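Local atomic coordinates of protein phosphatase 2C (Toxoplasma gondii, PDB entry 3D8K), a protein that probably removes phosphate from phosphoserine and phosphothreonine residues of other proteins, as a manganese-dependent member of the PP2C family. Residues E84-F89 / A250-T255; T191-S196 / M226-G231. All blocks are in the same frame, centred on the assembly; numbering follows the deposited sequence.

Contact 1 of 2, residues E84-F89 / A250-T255; sequences EITRQF and AVPDVT
The carbonyl oxygen A250 O meets the ring of F89 obliquely, 3.7 Å from CD2, where the loop leading into strand 253-259 runs alongside helix 82-97. This is helix-on-sheet packing of the PP2C beta-sandwich fold: the helix packs on one side of the six-stranded sheet, and the second segment leads into strand 253-259, one of its two edge strands within the chain. V251 turns its CB away from the helix, yet its CG1, anti to the backbone N (chi1 -171°), still reaches T86 CG2 at 4.0 Å. P252 makes the main contact. Its CG sits over the centre of the F89 ring, 3.6 Å from the centroid and 10° off the ring normal, a CH-pi contact over the face; CB lies near CE2 and CD near CD2, so the pyrrolidine spans much of the phenyl. F230 lies on the other side of the F89 plane, displaced toward its rim, the two planes about 20° apart. D253 points its CB away from the helix and pairs through its backbone with S172 of strand 165-173, continuing the sheet. V254 faces the helix again. No hydrogen bond crosses the contact, so it holds by apolar packing; T86 OG1 makes a weak hydrogen bond to E82 O within its own helix. I85 and F89 also touch A171 of the neighbouring strand, which carries the packing inward. The two methyls of V254 divide their targets: CG2 lies 4.2 Å from T86 OG1, and CG1 lies 4.2 Å from I85 CD1.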
ATOM      1  N   GLU C  84     -23.327  16.235  12.714  1.00 29.86           N
ATOM      2  CA  GLU C  84     -22.857  15.767  11.416  1.00 28.64           C
ATOM      3  C   GLU C  84     -23.777  14.718  10.786  1.00 26.68           C
ATOM      4  O   GLU C  84     -23.942  14.693   9.573  1.00 26.50           O
ATOM      5  CB  GLU C  84     -21.442  15.211  11.544  1.00 29.51           C
ATOM      6  CG  GLU C  84     -20.576  15.512  10.342  1.00 35.05           C
ATOM      7  CD  GLU C  84     -20.365  17.005  10.143  1.00 36.88           C
ATOM      8  OE1 GLU C  84     -19.806  17.658  11.048  1.00 38.18           O
ATOM      9  OE2 GLU C  84     -20.763  17.526   9.081  1.00 38.32           O
ATOM     10  N   ILE C  85     -24.378  13.862  11.606  1.00 24.30           N
ATOM     11  CA  ILE C  85     -25.264  12.823  11.100  1.00 23.74           C
ATOM     12  C   ILE C  85     -26.606  13.402  10.644  1.00 24.32           C
ATOM     13  O   ILE C  85     -27.206  12.931   9.673  1.00 24.11           O
ATOM     14  CB  ILE C  85     -25.523  11.739  12.176  1.00 22.87           C
ATOM     15  CG1 ILE C  85     -24.214  11.035  12.545  1.00 23.49           C
ATOM     16  CG2 ILE C  85     -26.503  10.710  11.659  1.00 20.74           C
ATOM     17  CD1 ILE C  85     -24.340  10.043  13.712  1.00 21.10           C
ATOM     18  N   THR C  86     -27.074  14.421  11.357  1.00 23.02           N
ATOM     19  CA  THR C  86     -28.340  15.069  11.036  1.00 22.94           C
ATOM     20  C   THR C  86     -28.244  15.836   9.719  1.00 22.89           C
ATOM     21  O   THR C  86     -29.169  15.827   8.909  1.00 21.75           O
ATOM     22  CB  THR C  86     -28.748  16.044  12.159  1.00 22.23           C
ATOM     23  OG1 THR C  86     -29.128  15.299  13.320  1.00 23.39           O
ATOM     24  CG2 THR C  86     -29.901  16.918  11.723  1.00 20.50           C
ATOM     25  N   ARG C  87     -27.106  16.487   9.519  1.00 23.58           N
ATOM     26  CA  ARG C  87     -26.859  17.289   8.328  1.00 24.52           C
ATOM     27  C   ARG C  87     -26.885  16.470   7.053  1.00 25.27           C
ATOM     28  O   ARG C  87     -27.379  16.922   6.025  1.00 25.87           O
ATOM     29  CB  ARG C  87     -25.512  17.987   8.457  1.00 23.72           C
ATOM     30  CG  ARG C  87     -25.125  18.790   7.252  1.00 23.94           C
ATOM     31  CD  ARG C  87     -23.677  19.221   7.340  1.00 25.78           C
ATOM     32  NE  ARG C  87     -23.463  20.199   8.398  1.00 26.83           N
ATOM     33  CZ  ARG C  87     -23.951  21.430   8.375  1.00 28.28           C
ATOM     34  NH1 ARG C  87     -24.684  21.829   7.343  1.00 27.32           N
ATOM     35  NH2 ARG C  87     -23.697  22.260   9.379  1.00 29.90           N
ATOM     36  N   GLN C  88     -26.358  15.257   7.123  1.00 26.38           N
ATOM     37  CA  GLN C  88     -26.320  14.393   5.955  1.00 27.04           C
ATOM     38  C   GLN C  88     -27.729  13.888   5.641  1.00 27.69           C
ATOM     39  O   GLN C  88     -28.092  13.699   4.472  1.00 27.30           O
ATOM     40  CB  GLN C  88     -25.366  13.230   6.212  1.00 25.89           C
ATOM     41  CG  GLN C  88     -24.416  12.948   5.065  1.00 25.68           C
ATOM     42  CD  GLN C  88     -23.707  14.195   4.556  1.00 24.42           C
ATOM     43  OE1 GLN C  88     -23.161  14.981   5.329  1.00 25.01           O
ATOM     44  NE2 GLN C  88     -23.699  14.369   3.244  1.00 24.00           N
ATOM     45  N   PHE C  89     -28.519  13.671   6.688  1.00 28.05           N
ATOM     46  CA  PHE C  89     -29.885  13.214   6.493  1.00 28.45           C
ATOM     47  C   PHE C  89     -30.596  14.277   5.680  1.00 28.20           C
ATOM     48  O   PHE C  89     -31.449  13.966   4.854  1.00 27.78           O
ATOM     49  CB  PHE C  89     -30.599  13.033   7.831  1.00 28.70           C
ATOM     50  CG  PHE C  89     -30.554  11.635   8.355  1.00 30.07           C
ATOM     51  CD1 PHE C  89     -29.350  11.075   8.788  1.00 30.35           C
ATOM     52  CD2 PHE C  89     -31.714  10.853   8.387  1.00 30.71           C
ATOM     53  CE1 PHE C  89     -29.295   9.750   9.242  1.00 30.76           C
ATOM     54  CE2 PHE C  89     -31.674   9.527   8.840  1.00 30.59           C
ATOM     55  CZ  PHE C  89     -30.459   8.974   9.268  1.00 30.08           C
ATOM     56  N   ALA C 250     -37.646  14.416   8.585  1.00 24.05           N
ATOM     57  CA  ALA C 250     -36.588  13.551   8.069  1.00 22.44           C
ATOM     58  C   ALA C 250     -35.365  13.830   8.956  1.00 20.94           C
ATOM     59  O   ALA C 250     -34.228  13.511   8.618  1.00 19.09           O
ATOM     60  CB  ALA C 250     -36.289  13.863   6.615  1.00 19.82           C
ATOM     61  N   VAL C 251     -35.632  14.463  10.091  1.00 20.20           N
ATOM     62  CA  VAL C 251     -34.599  14.760  11.070  1.00 21.98           C
ATOM     63  C   VAL C 251     -34.601  13.556  12.009  1.00 23.01           C
ATOM     64  O   VAL C 251     -35.557  13.345  12.775  1.00 23.04           O
ATOM     65  CB  VAL C 251     -34.931  16.010  11.892  1.00 20.83           C
ATOM     66  CG1 VAL C 251     -33.732  16.384  12.734  1.00 19.26           C
ATOM     67  CG2 VAL C 251     -35.352  17.137  10.982  1.00 19.22           C
ATOM     68  N   PRO C 252     -33.530  12.753  11.961  1.00 22.63           N
ATOM     69  CA  PRO C 252     -33.406  11.566  12.794  1.00 22.93           C
ATOM     70  C   PRO C 252     -33.179  11.821  14.266  1.00 23.71           C
ATOM     71  O   PRO C 252     -32.728  12.893  14.680  1.00 23.41           O
ATOM     72  CB  PRO C 252     -32.228  10.845  12.174  1.00 21.75           C
ATOM     73  CG  PRO C 252     -31.329  11.978  11.851  1.00 22.36           C
ATOM     74  CD  PRO C 252     -32.284  12.975  11.206  1.00 23.73           C
ATOM     75  N   ASP C 253     -33.523  10.795  15.037  1.00 26.51           N
ATOM     76  CA  ASP C 253     -33.354  10.752  16.481  1.00 27.61           C
ATOM     77  C   ASP C 253     -31.991  10.086  16.624  1.00 25.01           C
ATOM     78  O   ASP C 253     -31.836   8.921  16.297  1.00 25.57           O
ATOM     79  CB  ASP C 253     -34.468   9.890  17.093  1.00 32.93           C
ATOM     80  CG  ASP C 253     -34.092   9.298  18.442  1.00 39.61           C
ATOM     81  OD1 ASP C 253     -33.540  10.052  19.276  1.00 43.45           O
ATOM     82  OD2 ASP C 253     -34.363   8.084  18.670  1.00 41.01           O
ATOM     83  N   VAL C 254     -30.995  10.842  17.065  1.00 23.06           N
ATOM     84  CA  VAL C 254     -29.652  10.308  17.224  1.00 23.33           C
ATOM     85  C   VAL C 254     -29.271  10.052  18.684  1.00 23.94           C
ATOM     86  O   VAL C 254     -29.201  10.979  19.484  1.00 24.73           O
ATOM     87  CB  VAL C 254     -28.611  11.265  16.625  1.00 23.74           C
ATOM     88  CG1 VAL C 254     -27.218  10.658  16.743  1.00 22.60           C
ATOM     89  CG2 VAL C 254     -28.946  11.553  15.169  1.00 25.44           C
ATOM     90  N   THR C 255     -29.006   8.797  19.021  1.00 24.30           N
ATOM     91  CA  THR C 255     -28.628   8.431  20.383  1.00 25.03           C
ATOM     92  C   THR C 255     -27.231   7.823  20.404  1.00 25.14           C
ATOM     93  O   THR C 255     -26.737   7.359  19.372  1.00 25.19           O
ATOM     94  CB  THR C 255     -29.619   7.403  20.976  1.00 26.40           C
ATOM     95  OG1 THR C 255     -29.735   6.275  20.095  1.00 28.70           O
ATOM     96  CG2 THR C 255     -30.987   8.025  21.168  1.00 25.62           C
TER

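Contact 2 of 2, residues T191-S196 / M226-G231; sequences TPHTAS and MTRAFG
The imidazole of H193 carries the aliphatic part of R228 on one face, with CD over the ring centre, while T191 O lies 4.0 Å above the plane on the opposite face, offset toward the rim. T227 OG1 approaches the same ring obliquely. The R228 chain runs extended from CG to NE over the histidine and then turns its guanidinium plane 48° from the ring. Two loops, one preceding helix 198-206 and the other following strand 217-220, are joined by this ring packing and by a backbone bond. In that bond T227 N donates to H193 O at 2.9 Å; its N-H...O angle of 164° is nearly straight, although the nitrogen stands above the carbonyl plane. T227 OG1 lies between the backbone N and carbonyl carbon (chi1 59°), which brings it to 3.2 Å from H193 CB. An ST turn shapes the next residues: T194 OG1 accepts from S196 N at 2.8 Å. Two of the polar atoms have partners outside the two loops: H193 ND1 with G174 N, and T227 OG1 with E200 OE1. E200 OE2 makes only a long, weak ion pair with R228 NE, so the carboxylate lies between T227 and R228 and would probably offset part of the arginine's charge.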
ATOM      1  N   THR C 191     -36.447   5.134  19.858  1.00 27.84           N
ATOM      2  CA  THR C 191     -37.874   5.224  20.125  1.00 28.13           C
ATOM      3  C   THR C 191     -38.574   5.277  18.764  1.00 29.07           C
ATOM      4  O   THR C 191     -38.276   6.145  17.939  1.00 29.86           O
ATOM      5  CB  THR C 191     -38.200   6.503  20.903  1.00 27.64           C
ATOM      6  OG1 THR C 191     -37.076   6.862  21.707  1.00 27.00           O
ATOM      7  CG2 THR C 191     -39.408   6.289  21.807  1.00 29.20           C
ATOM      8  N   PRO C 192     -39.510   4.349  18.506  1.00 28.07           N
ATOM      9  CA  PRO C 192     -40.196   4.371  17.210  1.00 27.04           C
ATOM     10  C   PRO C 192     -41.038   5.634  16.980  1.00 26.58           C
ATOM     11  O   PRO C 192     -41.610   6.207  17.918  1.00 26.09           O
ATOM     12  CB  PRO C 192     -41.027   3.088  17.242  1.00 26.50           C
ATOM     13  CG  PRO C 192     -41.352   2.936  18.701  1.00 27.14           C
ATOM     14  CD  PRO C 192     -40.051   3.296  19.381  1.00 27.31           C
ATOM     15  N   HIS C 193     -41.091   6.065  15.721  1.00 25.24           N
ATOM     16  CA  HIS C 193     -41.847   7.255  15.319  1.00 22.97           C
ATOM     17  C   HIS C 193     -43.237   6.879  14.824  1.00 22.68           C
ATOM     18  O   HIS C 193     -43.478   6.793  13.630  1.00 22.11           O
ATOM     19  CB  HIS C 193     -41.085   7.989  14.225  1.00 19.34           C
ATOM     20  CG  HIS C 193     -39.761   8.508  14.669  1.00 17.66           C
ATOM     21  ND1 HIS C 193     -38.598   8.265  13.976  1.00 18.70           N
ATOM     22  CD2 HIS C 193     -39.413   9.276  15.729  1.00 19.20           C
ATOM     23  CE1 HIS C 193     -37.590   8.863  14.588  1.00 18.45           C
ATOM     24  NE2 HIS C 193     -38.058   9.484  15.656  1.00 14.58           N
ATOM     25  N   THR C 194     -44.151   6.671  15.758  1.00 24.40           N
ATOM     26  CA  THR C 194     -45.512   6.270  15.428  1.00 26.51           C
ATOM     27  C   THR C 194     -46.494   7.135  16.198  1.00 27.25           C
ATOM     28  O   THR C 194     -46.084   7.944  17.034  1.00 27.78           O
ATOM     29  CB  THR C 194     -45.738   4.795  15.821  1.00 28.22           C
ATOM     30  OG1 THR C 194     -46.260   4.711  17.155  1.00 27.77           O
ATOM     31  CG2 THR C 194     -44.413   4.046  15.792  1.00 28.78           C
ATOM     32  N   ALA C 195     -47.786   6.963  15.940  1.00 27.44           N
ATOM     33  CA  ALA C 195     -48.781   7.764  16.653  1.00 29.50           C
ATOM     34  C   ALA C 195     -48.749   7.462  18.153  1.00 29.98           C
ATOM     35  O   ALA C 195     -49.239   8.249  18.970  1.00 29.04           O
ATOM     36  CB  ALA C 195     -50.177   7.503  16.097  1.00 30.92           C
ATOM     37  N   SER C 196     -48.168   6.319  18.504  1.00 30.83           N
ATOM     38  CA  SER C 196     -48.066   5.906  19.894  1.00 30.52           C
ATOM     39  C   SER C 196     -47.149   6.836  20.657  1.00 31.38           C
ATOM     40  O   SER C 196     -47.285   6.980  21.867  1.00 32.95           O
ATOM     41  CB  SER C 196     -47.533   4.475  20.000  1.00 29.06           C
ATOM     42  OG  SER C 196     -48.514   3.525  19.634  1.00 26.54           O
HETATM   43  N   MSE C 226     -45.926   6.135   9.507  1.00 22.04           N
HETATM   44  CA  MSE C 226     -45.073   6.639  10.584  1.00 23.89           C
HETATM   45  C   MSE C 226     -44.995   8.175  10.615  1.00 22.96           C
HETATM   46  O   MSE C 226     -45.545   8.841   9.743  1.00 24.59           O
HETATM   47  CB  MSE C 226     -43.680   6.030  10.441  1.00 26.20           C
HETATM   48  CG  MSE C 226     -43.114   6.217   9.068  1.00 31.09           C
HETATM   49 SE   MSE C 226     -41.556   5.064   8.745  1.00 38.47          SE
HETATM   50  CE  MSE C 226     -42.625   3.443   8.377  1.00 31.60           C
ATOM     51  N   THR C 227     -44.325   8.741  11.617  1.00 19.58           N
ATOM     52  CA  THR C 227     -44.250  10.192  11.719  1.00 16.79           C
ATOM     53  C   THR C 227     -42.922  10.748  11.204  1.00 17.52           C
ATOM     54  O   THR C 227     -42.736  11.960  11.075  1.00 14.71           O
ATOM     55  CB  THR C 227     -44.494  10.637  13.176  1.00 15.82           C
ATOM     56  OG1 THR C 227     -43.521  10.033  14.024  1.00 13.12           O
ATOM     57  CG2 THR C 227     -45.883  10.204  13.648  1.00 14.53           C
ATOM     58  N   ARG C 228     -41.996   9.847  10.900  1.00 17.33           N
ATOM     59  CA  ARG C 228     -40.694  10.244  10.388  1.00 16.96           C
ATOM     60  C   ARG C 228     -40.245   9.302   9.292  1.00 17.30           C
ATOM     61  O   ARG C 228     -40.342   8.078   9.425  1.00 17.14           O
ATOM     62  CB  ARG C 228     -39.676  10.295  11.518  1.00 16.89           C
ATOM     63  CG  ARG C 228     -39.929  11.464  12.456  1.00 17.30           C
ATOM     64  CD  ARG C 228     -38.851  11.579  13.489  1.00 19.62           C
ATOM     65  NE  ARG C 228     -38.996  12.770  14.311  1.00 23.63           N
ATOM     66  CZ  ARG C 228     -38.174  13.097  15.304  1.00 26.52           C
ATOM     67  NH1 ARG C 228     -37.149  12.316  15.607  1.00 27.67           N
ATOM     68  NH2 ARG C 228     -38.367  14.219  15.983  1.00 30.14           N
ATOM     69  N   ALA C 229     -39.780   9.880   8.189  1.00 17.57           N
ATOM     70  CA  ALA C 229     -39.347   9.076   7.060  1.00 18.60           C
ATOM     71  C   ALA C 229     -38.630   9.907   5.999  1.00 19.47           C
ATOM     72  O   ALA C 229     -38.533  11.126   6.131  1.00 20.37           O
ATOM     73  CB  ALA C 229     -40.557   8.365   6.457  1.00 16.22           C
ATOM     74  N   PHE C 230     -38.138   9.235   4.953  1.00 20.79           N
ATOM     75  CA  PHE C 230     -37.427   9.893   3.854  1.00 20.79           C
ATOM     76  C   PHE C 230     -38.285  10.346   2.667  1.00 21.66           C
ATOM     77  O   PHE C 230     -38.039  11.412   2.112  1.00 24.13           O
ATOM     78  CB  PHE C 230     -36.293   9.009   3.330  1.00 16.20           C
ATOM     79  CG  PHE C 230     -34.985   9.233   4.023  1.00 14.64           C
ATOM     80  CD1 PHE C 230     -34.429   8.239   4.825  1.00 12.38           C
ATOM     81  CD2 PHE C 230     -34.294  10.432   3.864  1.00 12.95           C
ATOM     82  CE1 PHE C 230     -33.217   8.428   5.454  1.00  8.74           C
ATOM     83  CE2 PHE C 230     -33.074  10.632   4.493  1.00 12.03           C
ATOM     84  CZ  PHE C 230     -32.533   9.620   5.292  1.00 11.72           C
ATOM     85  N   GLY C 231     -39.268   9.561   2.251  1.00 20.52           N
ATOM     86  CA  GLY C 231     -40.080  10.019   1.131  1.00 21.16           C
ATOM     87  C   GLY C 231     -41.202  10.988   1.517  1.00 20.82           C
ATOM     88  O   GLY C 231     -40.952  12.085   2.058  1.00 18.45           O
TER

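How the contacts relate
Contacts 1 and 2 have centres about 14 Å apart and touch directly. Along the chain the order is 84-89, 191-196, 226-231, 250-255, so both segments of contact 2 fall between the two segments of contact 1. Both border strand 165-173, which is touched by I85 and F89 from one contact and by H193, R228 and F230 from the other. The contacts also pack on each other where V251 O lies 3.4 Å from R228 NH1 and A250 CB lies 3.6 Å from A229 O. The intervening excursion, with helix 198-206 and strands 211-214 and 217-220, is consistent with the flap subdomain of PP2C phosphatases, whose flanking loops pack at the 165-173/253-259 side of the six-stranded sheet.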